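Local coordinates for fiber protein (Duck adenovirus 1, PDB 6ITX) that forms the C-terminal head of the viral fiber, which assembles as a trimer and probably attaches the virus to host-cell receptors, at residues I110-P115 and R160-V164; K118-V122 and Y147-G152; N206-V212 and C249-T255; G238-G243 and T270-T276. All blocks are in the same frame, centred on the assembly; numbering follows the deposited sequence.

Interaction 1: I110-P115 and R160-V164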
loop_
_atom_site.group_PDB
_atom_site.type_symbol
_atom_site.label_atom_id
_atom_site.label_comp_id
_atom_site.label_asym_id
_atom_site.label_seq_id
_atom_site.Cartn_x
_atom_site.Cartn_y
_atom_site.Cartn_z
ATOM N N ILE A 110 9.258 23.268 -8.506
ATOM C CA ILE A 110 7.949 22.632 -8.419
ATOM C C ILE A 110 7.166 23.353 -7.337
ATOM O O ILE A 110 7.708 23.618 -6.257
ATOM C CB ILE A 110 8.098 21.134 -8.110
ATOM C CG1 ILE A 110 8.984 20.489 -9.176
ATOM C CG2 ILE A 110 6.753 20.453 -8.028
ATOM C CD1 ILE A 110 8.433 20.628 -10.561
ATOM N N PHE A 111 5.905 23.705 -7.625
ATOM C CA PHE A 111 5.133 24.579 -6.744
ATOM C C PHE A 111 4.269 23.760 -5.798
ATOM O O PHE A 111 3.480 22.927 -6.243
ATOM C CB PHE A 111 4.253 25.529 -7.552
ATOM C CG PHE A 111 3.587 26.609 -6.724
ATOM C CD1 PHE A 111 2.368 26.376 -6.092
ATOM C CD2 PHE A 111 4.158 27.867 -6.604
ATOM C CE1 PHE A 111 1.748 27.378 -5.323
ATOM C CE2 PHE A 111 3.544 28.874 -5.846
ATOM C CZ PHE A 111 2.344 28.633 -5.210
ATOM N N ALA A 112 4.407 24.020 -4.499
ATOM C CA ALA A 112 3.605 23.379 -3.464
ATOM C C ALA A 112 2.831 24.444 -2.715
ATOM O O ALA A 112 3.419 25.425 -2.247
ATOM C CB ALA A 112 4.472 22.598 -2.466
ATOM N N SER A 113 1.522 24.247 -2.585
ATOM C CA SER A 113 0.708 25.160 -1.798
ATOM C C SER A 113 0.640 24.668 -0.353
ATOM O O SER A 113 0.571 23.464 -0.099
ATOM C CB SER A 113 -0.688 25.298 -2.407
ATOM O OG SER A 113 -1.482 26.196 -1.648
ATOM N N CYS A 114 0.674 25.602 0.586
ATOM C CA CYS A 114 0.806 25.319 2.004
ATOM C C CYS A 114 -0.320 25.970 2.800
ATOM O O CYS A 114 -1.036 26.847 2.303
ATOM C CB CYS A 114 2.175 25.811 2.519
ATOM S SG CYS A 114 3.631 25.091 1.651
ATOM N N PRO A 115 -0.508 25.560 4.053
ATOM C CA PRO A 115 -1.600 26.123 4.860
ATOM C C PRO A 115 -1.550 27.645 4.943
ATOM O O PRO A 115 -0.494 28.266 4.844
ATOM C CB PRO A 115 -1.368 25.493 6.236
ATOM C CG PRO A 115 -0.697 24.233 5.942
ATOM C CD PRO A 115 0.188 24.477 4.770
ATOM N N ARG A 160 3.239 20.784 6.121
ATOM C CA ARG A 160 2.144 20.310 5.285
ATOM C C ARG A 160 2.188 21.020 3.952
ATOM O O ARG A 160 2.396 22.232 3.907
ATOM C CB ARG A 160 0.802 20.573 5.956
ATOM C CG ARG A 160 0.845 20.331 7.434
ATOM C CD ARG A 160 -0.446 20.643 8.076
ATOM N NE ARG A 160 -1.196 19.414 8.274
ATOM C CZ ARG A 160 -1.480 18.896 9.463
ATOM N NH1 ARG A 160 -2.168 17.757 9.525
ATOM N NH2 ARG A 160 -1.084 19.513 10.582
ATOM N N PHE A 161 2.002 20.277 2.867
ATOM C CA PHE A 161 2.015 20.917 1.558
ATOM C C PHE A 161 1.235 20.076 0.552
ATOM O O PHE A 161 1.127 18.852 0.687
ATOM C CB PHE A 161 3.449 21.175 1.084
ATOM C CG PHE A 161 4.295 19.934 0.914
ATOM C CD1 PHE A 161 5.065 19.453 1.961
ATOM C CD2 PHE A 161 4.363 19.282 -0.318
ATOM C CE1 PHE A 161 5.870 18.315 1.799
ATOM C CE2 PHE A 161 5.169 18.146 -0.501
ATOM C CZ PHE A 161 5.919 17.662 0.555
ATOM N N GLY A 162 0.671 20.754 -0.439
ATOM C CA GLY A 162 -0.151 20.121 -1.462
ATOM C C GLY A 162 0.486 20.277 -2.833
ATOM O O GLY A 162 1.044 21.328 -3.154
ATOM N N LEU A 163 0.391 19.227 -3.633
ATOM C CA LEU A 163 0.945 19.200 -4.977
ATOM C C LEU A 163 -0.113 18.666 -5.915
ATOM O O LEU A 163 -1.014 17.936 -5.510
ATOM C CB LEU A 163 2.166 18.287 -5.084
ATOM C CG LEU A 163 3.348 18.631 -4.197
ATOM C CD1 LEU A 163 4.220 17.411 -4.090
ATOM C CD2 LEU A 163 4.117 19.810 -4.797
ATOM N N VAL A 164 0.008 19.002 -7.182
ATOM C CA VAL A 164 -0.845 18.405 -8.189
ATOM C C VAL A 164 0.048 17.703 -9.186
ATOM O O VAL A 164 1.109 18.221 -9.554
ATOM C CB VAL A 164 -1.753 19.448 -8.876
ATOM C CG1 VAL A 164 -2.668 18.785 -9.887
ATOM C CG2 VAL A 164 -2.574 20.220 -7.820
#
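A lone antiparallel bridge between S113 and G162 ties two strands of the beta-rich fiber head together. S113 N donates to G162 O at 3.0 Å, in the plane of that carbonyl, and G162 N returns a bond of 2.7 Å to S113 O, closing the ring of a hydrogen-bonded pair. The short segments run at 133° to each other, well short of antiparallel, consistent with there being just one bridge. Beside it, F161 CA and A112 CA make CH...O contacts to S113 O and G162 O respectively.

The interior side is apolar. The CD2 branch of L163 rests on A112 CB at 3.7 Å and also reaches I110 CG2, while its CD1 branch lies in plane at the edge of the F161 ring. F161 has CG between its backbone N and carbonyl carbon (chi1 61°), which carries the ring away from strand 110-114. Its CD2 still meets the small A112 CB at 4.0 Å, and C114 SG lies equally far from F161 CB. At the outer end, the P115 ring crosses the R160 side chain at about a right angle, P115 CG to R160 CB 4.0 Å. The guanidinium continues to a salt bridge with E219, and buried S113 OG is satisfied by G214 O.

Strand 110-114 bonds through I110 and A112 to strand 118-131, whereas strand 160-165 pairs with 262-271. F161 stacks on F267 and meets W148, and I141 of strand 134-144 packs against both F161 and L163.

Interaction 2: K118-V122 and Y147-G152; sequences KAAKV and YWFTGG
K118 and F149 bury the most surface here, where an irregular loop following strand 134-144 lies along the start of strand 118-131 in the fiber head. The aliphatic chain of K118 crosses the F149 ring at about a right angle, and its CD sits over one face in a CH-pi contact, 3.6 Å from the ring centroid. W148 CD1 lies over the opposite face, so the phenyl is held between a lysine chain and an indole. In the plane of the ring, A119 O approaches the edge at F149 CD2 (3.4 Å). Lysine suits this place because its methylenes cover the aromatic while the extended chain delivers K118 NZ to G151 O, a weak bond of 3.2 Å.

A120, small enough to let an indole lie flat, puts CB over the six-membered ring of W148, 3.5 Å from its centroid. V122 CG1 adds an oblique contact to W148 CZ3. Beyond the segments, W148 and F149 both meet F279, which extends the aromatic cluster.

Y147 contributes largely near its backbone, since its ring leads away toward Y108. Its CB touches K121 O, and K121 N donates to Y147 O at 3.1 Å in a nearly straight bond (167°).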
loop_
_atom_site.group_PDB
_atom_site.type_symbol
_atom_site.label_atom_id
_atom_site.label_comp_id
_atom_site.label_asym_id
_atom_site.label_seq_id
_atom_site.Cartn_x
_atom_site.Cartn_y
_atom_site.Cartn_z
ATOM N N LYS A 118 0.253 30.215 2.260
ATOM C CA LYS A 118 1.684 30.214 1.989
ATOM C C LYS A 118 2.000 29.184 0.914
ATOM O O LYS A 118 1.135 28.416 0.469
ATOM C CB LYS A 118 2.495 29.954 3.256
ATOM C CG LYS A 118 2.068 30.811 4.438
ATOM C CD LYS A 118 3.106 30.792 5.540
ATOM C CE LYS A 118 2.522 31.105 6.928
ATOM N NZ LYS A 118 3.392 30.569 8.056
ATOM N N ALA A 119 3.253 29.195 0.467
ATOM C CA ALA A 119 3.661 28.311 -0.614
ATOM C C ALA A 119 5.119 27.921 -0.442
ATOM O O ALA A 119 5.847 28.461 0.401
ATOM C CB ALA A 119 3.450 28.956 -1.985
ATOM N N ALA A 120 5.540 26.970 -1.270
ATOM C CA ALA A 120 6.916 26.509 -1.273
ATOM C C ALA A 120 7.271 26.047 -2.674
ATOM O O ALA A 120 6.404 25.658 -3.469
ATOM C CB ALA A 120 7.130 25.381 -0.258
ATOM N N LYS A 121 8.556 26.106 -2.983
ATOM C CA LYS A 121 9.047 25.499 -4.205
ATOM C C LYS A 121 9.982 24.365 -3.829
ATOM O O LYS A 121 10.830 24.517 -2.943
ATOM C CB LYS A 121 9.694 26.541 -5.124
ATOM C CG LYS A 121 8.575 27.533 -5.542
ATOM C CD LYS A 121 8.946 28.750 -6.357
ATOM C CE LYS A 121 8.879 28.429 -7.839
ATOM N NZ LYS A 121 10.260 28.234 -8.424
ATOM N N VAL A 122 9.769 23.214 -4.453
ATOM C CA VAL A 122 10.398 21.966 -4.056
ATOM C C VAL A 122 10.864 21.240 -5.314
ATOM O O VAL A 122 10.641 21.697 -6.436
ATOM C CB VAL A 122 9.456 21.069 -3.219
ATOM C CG1 VAL A 122 8.944 21.824 -1.962
ATOM C CG2 VAL A 122 8.307 20.566 -4.057
ATOM N N TYR A 147 13.945 27.587 0.139
ATOM C CA TYR A 147 12.851 27.680 -0.804
ATOM C C TYR A 147 11.506 27.371 -0.166
ATOM O O TYR A 147 10.528 27.112 -0.880
ATOM C CB TYR A 147 13.122 26.758 -1.979
ATOM C CG TYR A 147 14.201 27.295 -2.856
ATOM C CD1 TYR A 147 13.964 28.388 -3.694
ATOM C CD2 TYR A 147 15.470 26.738 -2.840
ATOM C CE1 TYR A 147 14.957 28.888 -4.505
ATOM C CE2 TYR A 147 16.471 27.232 -3.643
ATOM C CZ TYR A 147 16.214 28.306 -4.473
ATOM O OH TYR A 147 17.225 28.785 -5.270
ATOM N N TRP A 148 11.442 27.379 1.153
ATOM C CA TRP A 148 10.191 27.240 1.871
ATOM C C TRP A 148 9.806 28.600 2.416
ATOM O O TRP A 148 10.636 29.502 2.523
ATOM C CB TRP A 148 10.321 26.232 3.014
ATOM C CG TRP A 148 9.073 25.501 3.313
ATOM C CD1 TRP A 148 8.123 25.831 4.243
ATOM C CD2 TRP A 148 8.626 24.292 2.690
ATOM N NE1 TRP A 148 7.112 24.908 4.221
ATOM C CE2 TRP A 148 7.392 23.954 3.276
ATOM C CE3 TRP A 148 9.153 23.458 1.692
ATOM C CZ2 TRP A 148 6.677 22.825 2.903
ATOM C CZ3 TRP A 148 8.434 22.337 1.321
ATOM C CH2 TRP A 148 7.210 22.034 1.928
ATOM N N PHE A 149 8.536 28.751 2.765
ATOM C CA PHE A 149 8.119 30.029 3.297
ATOM C C PHE A 149 8.826 30.251 4.621
ATOM O O PHE A 149 9.574 29.392 5.098
ATOM C CB PHE A 149 6.593 30.085 3.426
ATOM C CG PHE A 149 6.003 29.023 4.319
ATOM C CD1 PHE A 149 6.097 29.121 5.711
ATOM C CD2 PHE A 149 5.324 27.944 3.768
ATOM C CE1 PHE A 149 5.547 28.159 6.528
ATOM C CE2 PHE A 149 4.762 26.973 4.585
ATOM C CZ PHE A 149 4.883 27.073 5.966
ATOM N N THR A 150 8.586 31.417 5.226
ATOM C CA THR A 150 9.212 31.779 6.493
ATOM C C THR A 150 8.151 32.268 7.462
ATOM O O THR A 150 7.244 32.996 7.068
ATOM C CB THR A 150 10.294 32.863 6.292
ATOM O OG1 THR A 150 11.205 32.452 5.259
ATOM C CG2 THR A 150 11.088 33.102 7.590
ATOM N N GLY A 151 8.261 31.848 8.714
ATOM C CA GLY A 151 7.372 32.155 9.820
ATOM C C GLY A 151 6.536 30.945 10.237
ATOM O O GLY A 151 6.218 30.060 9.428
ATOM N N GLY A 152 6.132 30.934 11.511
ATOM C CA GLY A 152 5.472 29.774 12.075
ATOM C C GLY A 152 6.483 28.754 12.557
ATOM O O GLY A 152 7.702 28.965 12.518
#

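Interaction 3: N206-V212 and C249-T255; sequences NRVNLAV and CPCTVNT
V208 and C251, N209 and T252, and L210 and V253 form three successive parallel beta pairs, which attach the short strand 208-210 to strand 241-253 of the fiber-head sheet. The pairs alternate in direction. V208, L210, C251 and V253 turn to the buried face; N209 and T252 turn to the other, more exposed one.

On the buried face, C251 is the hub. Its CB is met by V208 CG1 at 3.7 Å and, from two pairs further along, by L210 CD1 at 3.9 Å. V208 holds CG1 between its backbone N and carbonyl carbon (chi1 56°), which aims that branch across at C251. A slim cysteine leaves room for the two bulkier chains, and V164 and Y264 close over L210 and C251.

Across the other face, T252 presents its methyl to N209, with T252 CG2 and N209 CG 3.8 Å apart and the side chains meeting at a slant. R207 lays CB against P250 O, then extends until its guanidinium bonds N261 and T204 O. N206 ND2 bonds P224 O and, weakly, L290 O of the second subunit.

The backbone ladder alternates between chains: V208 N to P250 O, T252 N to V208 O (2.9 Å), L210 N to T252 O. Past the last pair, the V212 side chain crosses that of V253 at about a right angle, and N254 N still donates to L210 O at 3.2 Å.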
loop_
_atom_site.group_PDB
_atom_site.type_symbol
_atom_site.label_atom_id
_atom_site.label_comp_id
_atom_site.label_asym_id
_atom_site.label_seq_id
_atom_site.Cartn_x
_atom_site.Cartn_y
_atom_site.Cartn_z
ATOM N N ASN A 206 -15.467 11.606 -5.854
ATOM C CA ASN A 206 -14.315 11.573 -4.944
ATOM C C ASN A 206 -13.166 12.379 -5.531
ATOM O O ASN A 206 -12.037 11.898 -5.646
ATOM C CB ASN A 206 -13.794 10.161 -4.679
ATOM C CG ASN A 206 -14.858 9.215 -4.177
ATOM O OD1 ASN A 206 -15.415 8.444 -4.950
ATOM N ND2 ASN A 206 -15.115 9.235 -2.872
ATOM N N ARG A 207 -13.439 13.605 -5.954
ATOM C CA ARG A 207 -12.394 14.461 -6.488
ATOM C C ARG A 207 -12.660 15.881 -6.031
ATOM O O ARG A 207 -13.808 16.325 -6.008
ATOM C CB ARG A 207 -12.343 14.403 -8.021
ATOM C CG ARG A 207 -13.701 14.677 -8.637
ATOM C CD ARG A 207 -13.690 14.829 -10.138
ATOM N NE ARG A 207 -15.067 14.984 -10.599
ATOM C CZ ARG A 207 -15.444 15.205 -11.853
ATOM N NH1 ARG A 207 -16.740 15.327 -12.113
ATOM N NH2 ARG A 207 -14.550 15.308 -12.842
ATOM N N VAL A 208 -11.610 16.586 -5.683
ATOM C CA VAL A 208 -11.744 17.939 -5.169
ATOM C C VAL A 208 -11.556 18.935 -6.315
ATOM O O VAL A 208 -10.731 18.730 -7.215
ATOM C CB VAL A 208 -10.734 18.169 -4.033
ATOM C CG1 VAL A 208 -9.312 17.888 -4.515
ATOM C CG2 VAL A 208 -10.870 19.555 -3.450
ATOM N N ASN A 209 -12.371 19.990 -6.312
ATOM C CA ASN A 209 -12.174 21.141 -7.184
ATOM C C ASN A 209 -11.131 22.058 -6.550
ATOM O O ASN A 209 -11.235 22.382 -5.362
ATOM C CB ASN A 209 -13.505 21.879 -7.359
ATOM C CG ASN A 209 -13.588 22.664 -8.659
ATOM O OD1 ASN A 209 -12.696 22.592 -9.507
ATOM N ND2 ASN A 209 -14.683 23.403 -8.832
ATOM N N LEU A 210 -10.126 22.470 -7.319
ATOM C CA LEU A 210 -9.049 23.311 -6.797
ATOM C C LEU A 210 -9.097 24.711 -7.393
ATOM O O LEU A 210 -9.407 24.893 -8.575
ATOM C CB LEU A 210 -7.668 22.716 -7.084
ATOM C CG LEU A 210 -7.349 21.325 -6.549
ATOM C CD1 LEU A 210 -5.910 20.997 -6.901
ATOM C CD2 LEU A 210 -7.598 21.198 -5.032
ATOM N N ALA A 211 -8.746 25.696 -6.575
ATOM C CA ALA A 211 -8.573 27.049 -7.076
ATOM C C ALA A 211 -7.372 27.108 -8.023
ATOM O O ALA A 211 -6.432 26.309 -7.931
ATOM C CB ALA A 211 -8.402 28.029 -5.909
ATOM N N VAL A 212 -7.401 28.077 -8.945
ATOM C CA VAL A 212 -6.253 28.283 -9.839
ATOM C C VAL A 212 -5.165 29.167 -9.226
ATOM O O VAL A 212 -4.066 29.268 -9.795
ATOM C CB VAL A 212 -6.714 28.861 -11.193
ATOM C CG1 VAL A 212 -5.673 28.604 -12.247
ATOM C CG2 VAL A 212 -8.013 28.195 -11.604
ATOM N N CYS A 249 -5.858 12.027 -3.628
ATOM C CA CYS A 249 -7.231 12.316 -3.964
ATOM C C CYS A 249 -7.224 12.991 -5.322
ATOM O O CYS A 249 -6.558 14.028 -5.494
ATOM C CB CYS A 249 -7.885 13.226 -2.931
ATOM S SG CYS A 249 -9.541 13.652 -3.454
ATOM N N PRO A 250 -7.917 12.433 -6.311
ATOM C CA PRO A 250 -7.979 13.092 -7.615
ATOM C C PRO A 250 -8.616 14.474 -7.514
ATOM O O PRO A 250 -9.344 14.793 -6.573
ATOM C CB PRO A 250 -8.819 12.123 -8.452
ATOM C CG PRO A 250 -8.459 10.795 -7.869
ATOM C CD PRO A 250 -8.430 11.058 -6.381
ATOM N N CYS A 251 -8.303 15.314 -8.497
ATOM C CA CYS A 251 -8.727 16.704 -8.457
ATOM C C CYS A 251 -9.041 17.212 -9.857
ATOM O O CYS A 251 -8.628 16.635 -10.872
ATOM C CB CYS A 251 -7.648 17.590 -7.854
ATOM S SG CYS A 251 -6.170 17.448 -8.867
ATOM N N THR A 252 -9.764 18.324 -9.878
ATOM C CA THR A 252 -10.066 19.083 -11.077
ATOM C C THR A 252 -9.844 20.557 -10.774
ATOM O O THR A 252 -10.103 21.021 -9.655
ATOM C CB THR A 252 -11.502 18.830 -11.551
ATOM O OG1 THR A 252 -11.594 19.186 -12.930
ATOM C CG2 THR A 252 -12.513 19.648 -10.755
ATOM N N VAL A 253 -9.341 21.292 -11.751
ATOM C CA VAL A 253 -9.055 22.705 -11.532
ATOM C C VAL A 253 -10.136 23.543 -12.203
ATOM O O VAL A 253 -10.548 23.261 -13.337
ATOM C CB VAL A 253 -7.643 23.070 -12.025
ATOM C CG1 VAL A 253 -7.194 24.386 -11.408
ATOM C CG2 VAL A 253 -6.653 21.973 -11.645
ATOM N N ASN A 254 -10.550 24.610 -11.506
ATOM C CA ASN A 254 -11.826 25.279 -11.765
ATOM C C ASN A 254 -12.025 25.617 -13.235
ATOM O O ASN A 254 -13.142 25.477 -13.758
ATOM C CB ASN A 254 -11.929 26.553 -10.909
ATOM C CG ASN A 254 -13.362 27.076 -10.791
ATOM O OD1 ASN A 254 -14.077 27.206 -11.795
ATOM N ND2 ASN A 254 -13.794 27.346 -9.559
ATOM N N THR A 255 -10.958 26.025 -13.928
ATOM C CA THR A 255 -11.082 26.640 -15.251
ATOM C C THR A 255 -10.186 25.927 -16.278
ATOM O O THR A 255 -9.328 26.527 -16.922
ATOM C CB THR A 255 -10.761 28.124 -15.119
ATOM O OG1 THR A 255 -9.673 28.282 -14.198
ATOM C CG2 THR A 255 -11.976 28.901 -14.593
#

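Interaction 4: G238-G243 and T270-T276; sequences GMNFTG and TQSALGT
The F241 ring has M239 CB over one face and T270 O in plane at its edge, and its CD1 touches Q271 CG at 3.8 Å. The F241 and Q271 side chains run side by side in the same direction, ring and amide planes 39° apart. The flat Q271 amide uses both N-H groups nearly in its own plane: Q271 NE2 donates to M239 O at 2.8 Å, on a lone pair, and to T276 O at 2.9 Å. Glutamine suits this spot because it can satisfy two backbone carbonyls while OE1 accepts from S154.

T242 and T270 cross at about a right angle, and their OG1 hydroxyls share a hydrogen bond of 2.8 Å. A beta bulge shifts the register between F241 and G243, so T242 N reaches T270 O while T270 N bonds G243 O. N240 O takes S272 N at 3.0 Å, opening the type I turn S272 to G275. G275, without a side chain, brings its CA against G238 O and M239 O.

The contact forms the open end of the hairpin of strands 241-253 and 262-271, at the surface, with F241 leaning on C232 and P233 of strand 226-235.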
loop_
_atom_site.group_PDB
_atom_site.type_symbol
_atom_site.label_atom_id
_atom_site.label_comp_id
_atom_site.label_asym_id
_atom_site.label_seq_id
_atom_site.Cartn_x
_atom_site.Cartn_y
_atom_site.Cartn_z
ATOM N N GLY A 238 19.443 18.062 12.518
ATOM C CA GLY A 238 18.501 18.182 13.621
ATOM C C GLY A 238 17.010 18.170 13.300
ATOM O O GLY A 238 16.238 18.644 14.136
ATOM N N MET A 239 16.554 17.660 12.148
ATOM C CA MET A 239 15.125 17.770 11.832
ATOM C C MET A 239 14.254 16.904 12.761
ATOM O O MET A 239 13.147 17.314 13.132
ATOM C CB MET A 239 14.874 17.415 10.360
ATOM C CG MET A 239 15.385 18.479 9.369
ATOM S SD MET A 239 14.775 20.165 9.738
ATOM C CE MET A 239 13.042 19.971 9.310
ATOM N N ASN A 240 14.740 15.710 13.149
ATOM C CA ASN A 240 14.079 14.804 14.103
ATOM C C ASN A 240 12.690 14.398 13.632
ATOM O O ASN A 240 11.706 14.506 14.373
ATOM C CB ASN A 240 13.999 15.405 15.511
ATOM C CG ASN A 240 15.385 15.722 16.114
ATOM O OD1 ASN A 240 15.532 16.691 16.854
ATOM N ND2 ASN A 240 16.389 14.922 15.792
ATOM N N PHE A 241 12.606 13.919 12.391
ATOM C CA PHE A 241 11.315 13.495 11.863
ATOM C C PHE A 241 10.789 12.273 12.607
ATOM O O PHE A 241 11.547 11.379 12.997
ATOM C CB PHE A 241 11.411 13.175 10.376
ATOM C CG PHE A 241 11.738 14.354 9.535
ATOM C CD1 PHE A 241 10.875 15.444 9.480
ATOM C CD2 PHE A 241 12.913 14.391 8.792
ATOM C CE1 PHE A 241 11.178 16.565 8.690
ATOM C CE2 PHE A 241 13.214 15.508 8.008
ATOM C CZ PHE A 241 12.340 16.597 7.966
ATOM N N THR A 242 9.467 12.229 12.784
ATOM C CA THR A 242 8.813 11.118 13.452
ATOM C C THR A 242 7.835 10.370 12.573
ATOM O O THR A 242 7.446 9.258 12.937
ATOM C CB THR A 242 8.073 11.595 14.706
ATOM O OG1 THR A 242 7.217 12.689 14.349
ATOM C CG2 THR A 242 9.064 12.025 15.778
ATOM N N GLY A 243 7.443 10.921 11.434
ATOM C CA GLY A 243 6.542 10.207 10.551
ATOM C C GLY A 243 6.027 11.098 9.438
ATOM O O GLY A 243 6.307 12.298 9.370
ATOM N N THR A 270 5.875 15.061 10.321
ATOM C CA THR A 270 5.939 15.477 11.718
ATOM C C THR A 270 7.346 15.334 12.302
ATOM O O THR A 270 8.174 14.555 11.828
ATOM C CB THR A 270 4.957 14.684 12.582
ATOM O OG1 THR A 270 5.220 13.276 12.440
ATOM C CG2 THR A 270 3.529 15.004 12.183
ATOM N N GLN A 271 7.597 16.103 13.355
ATOM C CA GLN A 271 8.879 16.149 14.036
ATOM C C GLN A 271 8.649 16.050 15.541
ATOM O O GLN A 271 7.613 16.484 16.062
ATOM C CB GLN A 271 9.644 17.459 13.750
ATOM C CG GLN A 271 9.886 17.839 12.307
ATOM C CD GLN A 271 10.385 19.295 12.178
ATOM O OE1 GLN A 271 9.594 20.223 12.033
ATOM N NE2 GLN A 271 11.696 19.490 12.265
ATOM N N SER A 272 9.636 15.496 16.243
ATOM C CA SER A 272 9.573 15.466 17.694
ATOM C C SER A 272 9.851 16.865 18.237
ATOM O O SER A 272 10.152 17.801 17.491
ATOM C CB SER A 272 10.546 14.431 18.238
ATOM O OG SER A 272 11.852 14.695 17.769
ATOM N N ALA A 273 9.755 17.016 19.560
ATOM C CA ALA A 273 9.719 18.353 20.150
ATOM C C ALA A 273 10.989 19.163 19.892
ATOM O O ALA A 273 10.931 20.397 19.871
ATOM C CB ALA A 273 9.469 18.260 21.654
ATOM N N LEU A 274 12.137 18.516 19.690
ATOM C CA LEU A 274 13.392 19.259 19.573
ATOM C C LEU A 274 13.923 19.367 18.139
ATOM O O LEU A 274 15.096 19.709 17.948
ATOM C CB LEU A 274 14.458 18.620 20.467
ATOM C CG LEU A 274 14.202 18.673 21.978
ATOM C CD1 LEU A 274 15.393 18.089 22.725
ATOM C CD2 LEU A 274 13.877 20.102 22.441
ATOM N N GLY A 275 13.116 19.066 17.130
ATOM C CA GLY A 275 13.579 19.236 15.775
ATOM C C GLY A 275 13.689 20.705 15.402
ATOM O O GLY A 275 13.046 21.574 15.992
ATOM N N THR A 276 14.523 20.993 14.406
ATOM C CA THR A 276 14.722 22.381 14.039
ATOM C C THR A 276 13.488 22.902 13.312
ATOM O O THR A 276 12.800 22.166 12.595
ATOM C CB THR A 276 15.997 22.562 13.184
ATOM O OG1 THR A 276 15.736 22.308 11.804
ATOM C CG2 THR A 276 17.117 21.640 13.645
#

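In the fold
Interaction 2 falls between the two segments of interaction 1 along the chain, and their centres are about 9 Å apart. They touch through the backbone pairing of strands 110-114 and 118-131. Interactions 3 and 4 come later, with alternating segments. They share strand 241-253 but work at its two ends, their centres about 32 Å apart. Interactions 1 and 3 meet through V164, centres about 14 Å apart. Interaction 4 touches none of the others, yet strand 262-271 lies beside both 160-165 and 241-253. All four reach one branched sheet, which binds distant parts of the sequence into a single compact head.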